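Local atomic coordinates of translation initiation factor eIF2B subunit beta (Schizosaccharomyces pombe, PDB entry 5B04), a protein that forms part of the eIF2B complex, which catalyses the exchange of GDP for GTP on the gamma subunit of initiation factor eIF2. Residues 21-26 against 69-74. Sequence-based numbering, arbitrary orientation.
Sequences SLIADL and STLVKA
Leu71 reaches between Leu22, Ile23 and Leu26 in a near-parallel helix-helix packing within the N-terminal helical part of this eIF2B beta chain. The segment axes run 16° apart and approach to 9.0 Å; five apolar side-chain pairs and no hydrogen bond join them, which marks mainly apolar packing. With its CG anti to the carbonyl carbon (chi1 -84°), Leu71 has its CD2 branch ending against the other helix, where that methyl lies 3.6 Å from Ile23 CG1 and 3.7 Å from Leu22 CD2. Leu22 and Leu26 each cross Leu71 at about a right angle. Ile23 splits its work: CG1 lies against Leu71, the CD1 end continues to Thr70, and the CG2 branch meets Ala74 CB at 3.8 Å. Cutting Ile23 back to alanine removes CG1, CG2 and CD1, which would probably open a gap beside Thr70 and leave Leu71 CD2 and Ala74 CB less closely packed. Helix 34-51 packs on the same leucines, through Val44 on Leu22, Val37 on Leu26 and Met45 on Leu71. Thr70 OG1, 3.7 Å from Ile23 CD1, has its hydrogen bond within its own helix, to Val67 O. Leu26 sets its CB 3.9 Å from Ala74 CB, while its CD1 rests against the backbone O of Leu71.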
loop_
_atom_site.group_PDB
_atom_site.type_symbol
_atom_site.label_atom_id
_atom_site.label_comp_id
_atom_site.label_asym_id
_atom_site.label_seq_id
_atom_site.Cartn_x
_atom_site.Cartn_y
_atom_site.Cartn_z
ATOM N N SER C 21 -25.638 -41.297 14.203
ATOM C CA SER C 21 -24.209 -41.573 14.138
ATOM C C SER C 21 -23.429 -40.318 13.763
ATOM O O SER C 21 -22.349 -40.066 14.298
ATOM C CB SER C 21 -23.920 -42.693 13.137
ATOM O OG SER C 21 -22.544 -43.035 13.140
ATOM N N LEU C 22 -23.980 -39.532 12.842
ATOM C CA LEU C 22 -23.336 -38.296 12.413
ATOM C C LEU C 22 -23.365 -37.253 13.524
ATOM O O LEU C 22 -22.388 -36.536 13.733
ATOM C CB LEU C 22 -24.004 -37.741 11.152
ATOM C CG LEU C 22 -23.442 -36.415 10.630
ATOM C CD1 LEU C 22 -21.943 -36.519 10.393
ATOM C CD2 LEU C 22 -24.157 -35.985 9.359
ATOM N N ILE C 23 -24.491 -37.172 14.228
ATOM C CA ILE C 23 -24.626 -36.262 15.362
ATOM C C ILE C 23 -23.547 -36.553 16.400
ATOM O O ILE C 23 -22.923 -35.637 16.932
ATOM C CB ILE C 23 -26.021 -36.368 16.017
ATOM C CG1 ILE C 23 -27.101 -35.855 15.065
ATOM C CG2 ILE C 23 -26.072 -35.576 17.309
ATOM C CD1 ILE C 23 -28.499 -35.889 15.646
ATOM N N ALA C 24 -23.320 -37.835 16.664
ATOM C CA ALA C 24 -22.300 -38.256 17.618
ATOM C C ALA C 24 -20.907 -37.824 17.170
ATOM O O ALA C 24 -20.134 -37.278 17.957
ATOM C CB ALA C 24 -22.349 -39.763 17.811
ATOM N N ASP C 25 -20.595 -38.067 15.902
ATOM C CA ASP C 25 -19.281 -37.738 15.362
ATOM C C ASP C 25 -19.103 -36.233 15.151
ATOM O O ASP C 25 -17.977 -35.743 15.067
ATOM C CB ASP C 25 -19.048 -38.488 14.049
ATOM C CG ASP C 25 -18.709 -39.950 14.263
ATOM O OD1 ASP C 25 -18.004 -40.259 15.246
ATOM O OD2 ASP C 25 -19.146 -40.789 13.447
ATOM N N LEU C 26 -20.212 -35.503 15.065
ATOM C CA LEU C 26 -20.158 -34.049 14.935
ATOM C C LEU C 26 -19.864 -33.388 16.276
ATOM O O LEU C 26 -19.123 -32.407 16.347
ATOM C CB LEU C 26 -21.469 -33.502 14.363
ATOM C CG LEU C 26 -21.617 -33.484 12.840
ATOM C CD1 LEU C 26 -22.989 -32.962 12.444
ATOM C CD2 LEU C 26 -20.519 -32.643 12.205
ATOM N N SER C 69 -32.072 -29.915 11.313
ATOM C CA SER C 69 -32.009 -29.040 12.478
ATOM C C SER C 69 -31.111 -29.615 13.569
ATOM O O SER C 69 -30.257 -28.915 14.105
ATOM C CB SER C 69 -33.412 -28.787 13.034
ATOM O OG SER C 69 -33.364 -27.960 14.184
ATOM N N THR C 70 -31.300 -30.891 13.891
ATOM C CA THR C 70 -30.504 -31.534 14.932
ATOM C C THR C 70 -29.058 -31.734 14.493
ATOM O O THR C 70 -28.147 -31.744 15.321
ATOM C CB THR C 70 -31.098 -32.892 15.344
ATOM O OG1 THR C 70 -31.204 -33.742 14.195
ATOM C CG2 THR C 70 -32.471 -32.699 15.960
ATOM N N LEU C 71 -28.850 -31.896 13.190
ATOM C CA LEU C 71 -27.500 -31.979 12.647
ATOM C C LEU C 71 -26.786 -30.643 12.800
ATOM O O LEU C 71 -25.576 -30.593 13.016
ATOM C CB LEU C 71 -27.527 -32.397 11.176
ATOM C CG LEU C 71 -27.614 -33.895 10.896
ATOM C CD1 LEU C 71 -27.404 -34.164 9.419
ATOM C CD2 LEU C 71 -26.593 -34.649 11.727
ATOM N N VAL C 72 -27.550 -29.561 12.686
ATOM C CA VAL C 72 -27.013 -28.217 12.851
ATOM C C VAL C 72 -26.571 -27.973 14.290
ATOM O O VAL C 72 -25.464 -27.496 14.535
ATOM C CB VAL C 72 -28.050 -27.145 12.447
ATOM C CG1 VAL C 72 -27.679 -25.786 13.025
ATOM C CG2 VAL C 72 -28.182 -27.074 10.934
ATOM N N LYS C 73 -27.434 -28.320 15.239
ATOM C CA LYS C 73 -27.183 -28.019 16.645
ATOM C C LYS C 73 -26.208 -29.002 17.287
ATOM O O LYS C 73 -25.811 -28.828 18.439
ATOM C CB LYS C 73 -28.503 -28.001 17.419
ATOM C CG LYS C 73 -29.627 -27.309 16.666
ATOM C CD LYS C 73 -30.461 -26.414 17.561
ATOM C CE LYS C 73 -31.632 -25.825 16.791
ATOM N NZ LYS C 73 -32.537 -26.887 16.267
ATOM N N ALA C 74 -25.825 -30.034 16.541
ATOM C CA ALA C 74 -24.809 -30.971 17.009
ATOM C C ALA C 74 -23.462 -30.265 17.084
ATOM O O ALA C 74 -22.732 -30.391 18.068
ATOM C CB ALA C 74 -24.733 -32.182 16.094
#